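Thiosulfate sulfurtransferase TUM1 (Saccharomyces cerevisiae, PDB 3UTN) transfers persulfide sulfur from NFS1 to UBA4 in the pathway that 2-thiolates the wobble uridine of tRNAs. Local coordinates at residues P220-P232 against W310-E324. Numbering follows the deposited sequence.
Sequences PEPRSDIPSGHIP and WTEWVLKSGPEWIAE
Trp310 points its indole NE1 at the carbonyl of Pro227. NE1 donates to Pro227 O at 2.6 Å, with O close to the ring plane and NE1 in the carbonyl plane, on a lone pair. The ring reaches this carbonyl because CG stands anti to the backbone N (chi1 -177°), which swings the indole off the helix into the bend at 227-231. Gly229 O lies over one face of the ring. Val314 CG2, one helical turn on, covers the opposite face. With an alanine at Trp310, Pro227 O is likely to lose its donor and a gap to open between Gly229 and Val314.

Ile226 meets the same helix with two branches. CG2 packs on Val314 CG2 at 3.6 Å, while CD1 presses tightly on Leu315 CG. Nearby, Arg223 grips Asp225 side-on through NE and NH2. Thr311 CG2 sits over a face of the guanidinium. A water donates to Glu221 OE1 and to Thr311 OG1, which is also hydrogen-bonded to Gly283 O. The Glu221 carboxylate also forms salt bridges with Arg210 and Arg214.

Ile231 lays CG1 over the five-membered ring of Trp313, 3.5 Å from the centroid. Ser317 OG covers the other face of that indole. Trp313 NE1 gives a nearly straight bond (175°) to Trp321 O, standing above the carbonyl plane, and this holds the ring's rotation.

Beyond the helix, His230 and Ala323 form a single antiparallel hydrogen-bonded bridge, His230 N to Ala323 O at 2.6 Å and Ala323 N to His230 O at 2.7 Å. Ala323 CB makes a CH-pi contact with the imidazole face. His230 ND1 is hydrogen-bonded to Phe215 O and NE2 to Asp327 O.

The contact joins the loop before strand 234-236 to the last helix of the C-terminal rhodanese domain. Trp310 lies about 6 Å, side chain to side chain, from the persulfide-forming Cys282, so this packing borders the active site.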
loop_
_atom_site.group_PDB
_atom_site.type_symbol
_atom_site.label_atom_id
_atom_site.label_comp_id
_atom_site.label_asym_id
_atom_site.label_seq_id
_atom_site.Cartn_x
_atom_site.Cartn_y
_atom_site.Cartn_z
ATOM N N PRO A 220 20.020 0.404 8.839
ATOM C CA PRO A 220 19.130 -0.015 9.918
ATOM C C PRO A 220 17.656 0.003 9.531
ATOM O O PRO A 220 17.256 0.721 8.614
ATOM C CB PRO A 220 19.391 1.027 11.013
ATOM C CG PRO A 220 19.887 2.229 10.284
ATOM C CD PRO A 220 20.686 1.687 9.136
ATOM N N GLU A 221 16.867 -0.807 10.226
ATOM C CA GLU A 221 15.430 -0.687 10.183
ATOM C C GLU A 221 15.041 0.602 10.884
ATOM O O GLU A 221 15.722 1.019 11.820
ATOM C CB GLU A 221 14.782 -1.875 10.887
ATOM C CG GLU A 221 14.818 -3.141 10.057
ATOM C CD GLU A 221 14.181 -2.946 8.699
ATOM O OE1 GLU A 221 12.964 -2.713 8.651
ATOM O OE2 GLU A 221 14.897 -3.021 7.685
ATOM N N PRO A 222 13.949 1.247 10.436
ATOM C CA PRO A 222 13.470 2.421 11.155
ATOM C C PRO A 222 13.050 2.036 12.570
ATOM O O PRO A 222 12.828 2.907 13.396
ATOM C CB PRO A 222 12.254 2.869 10.338
ATOM C CG PRO A 222 11.841 1.675 9.556
ATOM C CD PRO A 222 13.110 0.940 9.265
ATOM N N ARG A 223 12.963 0.735 12.833
ATOM C CA ARG A 223 12.624 0.222 14.156
ATOM C C ARG A 223 13.869 -0.111 14.962
ATOM O O ARG A 223 14.866 -0.576 14.415
ATOM C CB ARG A 223 11.757 -1.018 14.034
ATOM C CG ARG A 223 10.349 -0.733 13.561
ATOM C CD ARG A 223 9.534 -2.007 13.570
ATOM N NE ARG A 223 9.435 -2.601 14.906
ATOM C CZ ARG A 223 8.346 -2.568 15.666
ATOM N NH1 ARG A 223 7.245 -1.962 15.242
ATOM N NH2 ARG A 223 8.355 -3.147 16.856
ATOM N N SER A 224 13.791 0.125 16.269
ATOM C CA SER A 224 14.926 -0.056 17.172
ATOM C C SER A 224 15.110 -1.506 17.601
ATOM O O SER A 224 16.217 -1.918 17.946
ATOM C CB SER A 224 14.760 0.833 18.407
ATOM O OG SER A 224 13.461 0.686 18.962
ATOM N N ASP A 225 14.021 -2.267 17.586
ATOM C CA ASP A 225 14.022 -3.649 18.055
ATOM C C ASP A 225 14.355 -4.624 16.933
ATOM O O ASP A 225 14.559 -5.815 17.173
ATOM C CB ASP A 225 12.660 -3.997 18.665
ATOM C CG ASP A 225 11.505 -3.783 17.693
ATOM O OD1 ASP A 225 11.614 -2.914 16.798
ATOM O OD2 ASP A 225 10.480 -4.480 17.832
ATOM N N ILE A 226 14.417 -4.101 15.712
ATOM C CA ILE A 226 14.504 -4.918 14.509
ATOM C C ILE A 226 15.811 -4.660 13.786
ATOM O O ILE A 226 16.086 -3.531 13.389
ATOM C CB ILE A 226 13.329 -4.623 13.542
ATOM C CG1 ILE A 226 11.980 -4.803 14.237
ATOM C CG2 ILE A 226 13.380 -5.522 12.320
ATOM C CD1 ILE A 226 11.805 -6.145 14.913
ATOM N N PRO A 227 16.631 -5.706 13.622
ATOM C CA PRO A 227 17.750 -5.561 12.713
ATOM C C PRO A 227 17.228 -5.543 11.290
ATOM O O PRO A 227 16.134 -6.041 11.023
ATOM C CB PRO A 227 18.566 -6.834 12.945
ATOM C CG PRO A 227 17.601 -7.812 13.515
ATOM C CD PRO A 227 16.634 -7.004 14.314
ATOM N N SER A 228 18.007 -4.972 10.386
ATOM C CA SER A 228 17.660 -5.021 8.986
ATOM C C SER A 228 18.123 -6.348 8.398
ATOM O O SER A 228 18.398 -7.304 9.124
ATOM C CB SER A 228 18.267 -3.838 8.244
ATOM O OG SER A 228 19.669 -3.802 8.417
ATOM N N GLY A 229 18.217 -6.404 7.080
ATOM C CA GLY A 229 18.460 -7.661 6.414
ATOM C C GLY A 229 17.158 -8.041 5.767
ATOM O O GLY A 229 16.230 -7.237 5.697
ATOM N N HIS A 230 17.063 -9.271 5.301
ATOM C CA HIS A 230 15.877 -9.646 4.579
ATOM C C HIS A 230 15.492 -11.052 4.819
ATOM O O HIS A 230 16.243 -11.839 5.406
ATOM C CB HIS A 230 16.065 -9.411 3.100
ATOM C CG HIS A 230 17.191 -10.195 2.509
ATOM N ND1 HIS A 230 18.457 -9.751 2.516
ATOM C CD2 HIS A 230 17.209 -11.431 1.878
ATOM C CE1 HIS A 230 19.245 -10.655 1.922
ATOM N NE2 HIS A 230 18.476 -11.677 1.520
ATOM N N ILE A 231 14.287 -11.362 4.372
ATOM C CA ILE A 231 13.772 -12.693 4.472
ATOM C C ILE A 231 14.480 -13.472 3.385
ATOM O O ILE A 231 14.488 -13.052 2.231
ATOM C CB ILE A 231 12.262 -12.717 4.260
ATOM C CG1 ILE A 231 11.576 -11.778 5.254
ATOM C CG2 ILE A 231 11.733 -14.130 4.407
ATOM C CD1 ILE A 231 10.139 -11.490 4.915
ATOM N N PRO A 232 15.122 -14.583 3.759
ATOM C CA PRO A 232 15.769 -15.405 2.759
ATOM C C PRO A 232 14.769 -15.751 1.669
ATOM O O PRO A 232 13.631 -16.128 1.961
ATOM C CB PRO A 232 16.171 -16.647 3.551
ATOM C CG PRO A 232 16.392 -16.124 4.932
ATOM C CD PRO A 232 15.272 -15.146 5.110
ATOM N N TRP A 310 8.866 -7.362 7.269
ATOM C CA TRP A 310 10.148 -7.563 7.892
ATOM C C TRP A 310 10.071 -7.529 9.385
ATOM O O TRP A 310 10.677 -8.356 10.061
ATOM C CB TRP A 310 11.135 -6.531 7.397
ATOM C CG TRP A 310 12.488 -6.763 7.979
ATOM C CD1 TRP A 310 13.225 -5.910 8.777
ATOM C CD2 TRP A 310 13.295 -7.971 7.858
ATOM N NE1 TRP A 310 14.417 -6.481 9.127
ATOM C CE2 TRP A 310 14.521 -7.717 8.608
ATOM C CE3 TRP A 310 13.137 -9.189 7.213
ATOM C CZ2 TRP A 310 15.529 -8.661 8.704
ATOM C CZ3 TRP A 310 14.153 -10.130 7.323
ATOM C CH2 TRP A 310 15.322 -9.871 8.046
ATOM N N THR A 311 9.307 -6.578 9.905
ATOM C CA THR A 311 9.168 -6.412 11.342
ATOM C C THR A 311 8.658 -7.678 11.998
ATOM O O THR A 311 9.292 -8.216 12.906
ATOM C CB THR A 311 8.234 -5.248 11.679
ATOM O OG1 THR A 311 8.786 -4.050 11.124
ATOM C CG2 THR A 311 8.100 -5.106 13.182
ATOM N N GLU A 312 7.513 -8.156 11.531
ATOM C CA GLU A 312 6.971 -9.380 12.063
ATOM C C GLU A 312 7.932 -10.515 11.793
ATOM O O GLU A 312 8.150 -11.363 12.653
ATOM C CB GLU A 312 5.628 -9.699 11.445
ATOM C CG GLU A 312 5.000 -10.931 12.048
ATOM C CD GLU A 312 3.984 -11.566 11.142
ATOM O OE1 GLU A 312 4.248 -11.681 9.925
ATOM O OE2 GLU A 312 2.927 -11.964 11.657
ATOM N N TRP A 313 8.505 -10.522 10.594
ATOM C CA TRP A 313 9.441 -11.558 10.224
ATOM C C TRP A 313 10.517 -11.705 11.254
ATOM O O TRP A 313 10.734 -12.791 11.778
ATOM C CB TRP A 313 10.090 -11.274 8.884
ATOM C CG TRP A 313 11.029 -12.386 8.563
ATOM C CD1 TRP A 313 12.405 -12.402 8.694
ATOM C CD2 TRP A 313 10.667 -13.726 8.115
ATOM N NE1 TRP A 313 12.910 -13.618 8.330
ATOM C CE2 TRP A 313 11.918 -14.459 7.975
ATOM C CE3 TRP A 313 9.470 -14.359 7.802
ATOM C CZ2 TRP A 313 11.951 -15.771 7.542
ATOM C CZ3 TRP A 313 9.515 -15.683 7.373
ATOM C CH2 TRP A 313 10.728 -16.369 7.253
ATOM N N VAL A 314 11.203 -10.604 11.534
ATOM C CA VAL A 314 12.287 -10.585 12.503
ATOM C C VAL A 314 11.796 -10.985 13.879
ATOM O O VAL A 314 12.364 -11.879 14.512
ATOM C CB VAL A 314 12.941 -9.203 12.573
ATOM C CG1 VAL A 314 13.824 -9.081 13.808
ATOM C CG2 VAL A 314 13.755 -8.985 11.323
ATOM N N LEU A 315 10.729 -10.333 14.323
ATOM C CA LEU A 315 10.198 -10.554 15.663
ATOM C C LEU A 315 9.760 -11.991 15.886
ATOM O O LEU A 315 9.948 -12.535 16.968
ATOM C CB LEU A 315 9.051 -9.593 15.955
ATOM C CG LEU A 315 9.494 -8.157 16.235
ATOM C CD1 LEU A 315 8.299 -7.230 16.380
ATOM C CD2 LEU A 315 10.383 -8.100 17.471
ATOM N N LYS A 316 9.194 -12.608 14.856
ATOM C CA LYS A 316 8.720 -13.976 14.977
ATOM C C LYS A 316 9.800 -15.011 14.670
ATOM O O LYS A 316 9.784 -16.105 15.229
ATOM C CB LYS A 316 7.502 -14.201 14.086
ATOM C CG LYS A 316 6.208 -13.621 14.633
ATOM C CD LYS A 316 5.033 -14.080 13.795
ATOM C CE LYS A 316 3.702 -13.650 14.376
ATOM N NZ LYS A 316 2.592 -13.989 13.444
ATOM N N SER A 317 10.734 -14.663 13.788
ATOM C CA SER A 317 11.708 -15.628 13.275
ATOM C C SER A 317 13.033 -15.577 14.006
ATOM O O SER A 317 13.736 -16.583 14.097
ATOM C CB SER A 317 11.957 -15.396 11.789
ATOM O OG SER A 317 10.739 -15.344 11.074
ATOM N N GLY A 318 13.379 -14.399 14.506
ATOM C CA GLY A 318 14.670 -14.192 15.130
ATOM C C GLY A 318 15.766 -14.016 14.102
ATOM O O GLY A 318 15.524 -14.161 12.898
ATOM N N PRO A 319 16.990 -13.735 14.577
ATOM C CA PRO A 319 18.156 -13.382 13.763
ATOM C C PRO A 319 18.613 -14.481 12.809
ATOM O O PRO A 319 19.327 -14.197 11.844
ATOM C CB PRO A 319 19.241 -13.118 14.810
ATOM C CG PRO A 319 18.837 -13.948 15.979
ATOM C CD PRO A 319 17.340 -13.849 16.004
ATOM N N GLU A 320 18.220 -15.721 13.087
ATOM C CA GLU A 320 18.608 -16.856 12.263
ATOM C C GLU A 320 18.004 -16.720 10.873
ATOM O O GLU A 320 18.594 -17.135 9.876
ATOM C CB GLU A 320 18.126 -18.164 12.892
ATOM C CG GLU A 320 19.036 -19.344 12.598
ATOM C CD GLU A 320 18.292 -20.566 12.084
ATOM O OE1 GLU A 320 17.368 -21.052 12.773
ATOM O OE2 GLU A 320 18.650 -21.046 10.983
ATOM N N TRP A 321 16.823 -16.117 10.821
ATOM C CA TRP A 321 16.066 -16.013 9.590
ATOM C C TRP A 321 16.210 -14.673 8.959
ATOM O O TRP A 321 15.350 -14.224 8.206
ATOM C CB TRP A 321 14.624 -16.325 9.873
ATOM C CG TRP A 321 14.470 -17.764 10.244
ATOM C CD1 TRP A 321 14.201 -18.298 11.497
ATOM C CD2 TRP A 321 14.619 -18.914 9.356
ATOM N NE1 TRP A 321 14.151 -19.666 11.439
ATOM C CE2 TRP A 321 14.394 -20.099 10.184
ATOM C CE3 TRP A 321 14.890 -19.073 8.005
ATOM C CZ2 TRP A 321 14.437 -21.375 9.658
ATOM C CZ3 TRP A 321 14.940 -20.367 7.486
ATOM C CH2 TRP A 321 14.719 -21.490 8.295
ATOM N N ILE A 322 17.327 -14.032 9.267
ATOM C CA ILE A 322 17.657 -12.755 8.697
ATOM C C ILE A 322 18.808 -12.980 7.746
ATOM O O ILE A 322 19.910 -13.343 8.160
ATOM C CB ILE A 322 18.048 -11.745 9.789
ATOM C CG1 ILE A 322 16.846 -11.476 10.697
ATOM C CG2 ILE A 322 18.600 -10.469 9.164
ATOM C CD1 ILE A 322 17.139 -10.550 11.852
ATOM N N ALA A 323 18.532 -12.800 6.464
ATOM C CA ALA A 323 19.571 -12.858 5.464
ATOM C C ALA A 323 20.122 -11.456 5.267
ATOM O O ALA A 323 19.387 -10.473 5.337
ATOM C CB ALA A 323 19.030 -13.424 4.165
ATOM N N GLU A 324 21.428 -11.373 5.056
ATOM C CA GLU A 324 22.080 -10.108 4.784
ATOM C C GLU A 324 22.443 -10.039 3.317
ATOM O O GLU A 324 22.337 -11.032 2.593
ATOM C CB GLU A 324 23.351 -9.974 5.611
ATOM C CG GLU A 324 23.132 -9.575 7.053
ATOM C CD GLU A 324 24.372 -9.787 7.901
ATOM O OE1 GLU A 324 25.249 -10.581 7.495
ATOM O OE2 GLU A 324 24.468 -9.166 8.979
HETATM O O HOH W 1 11.049 -2.730 10.623
#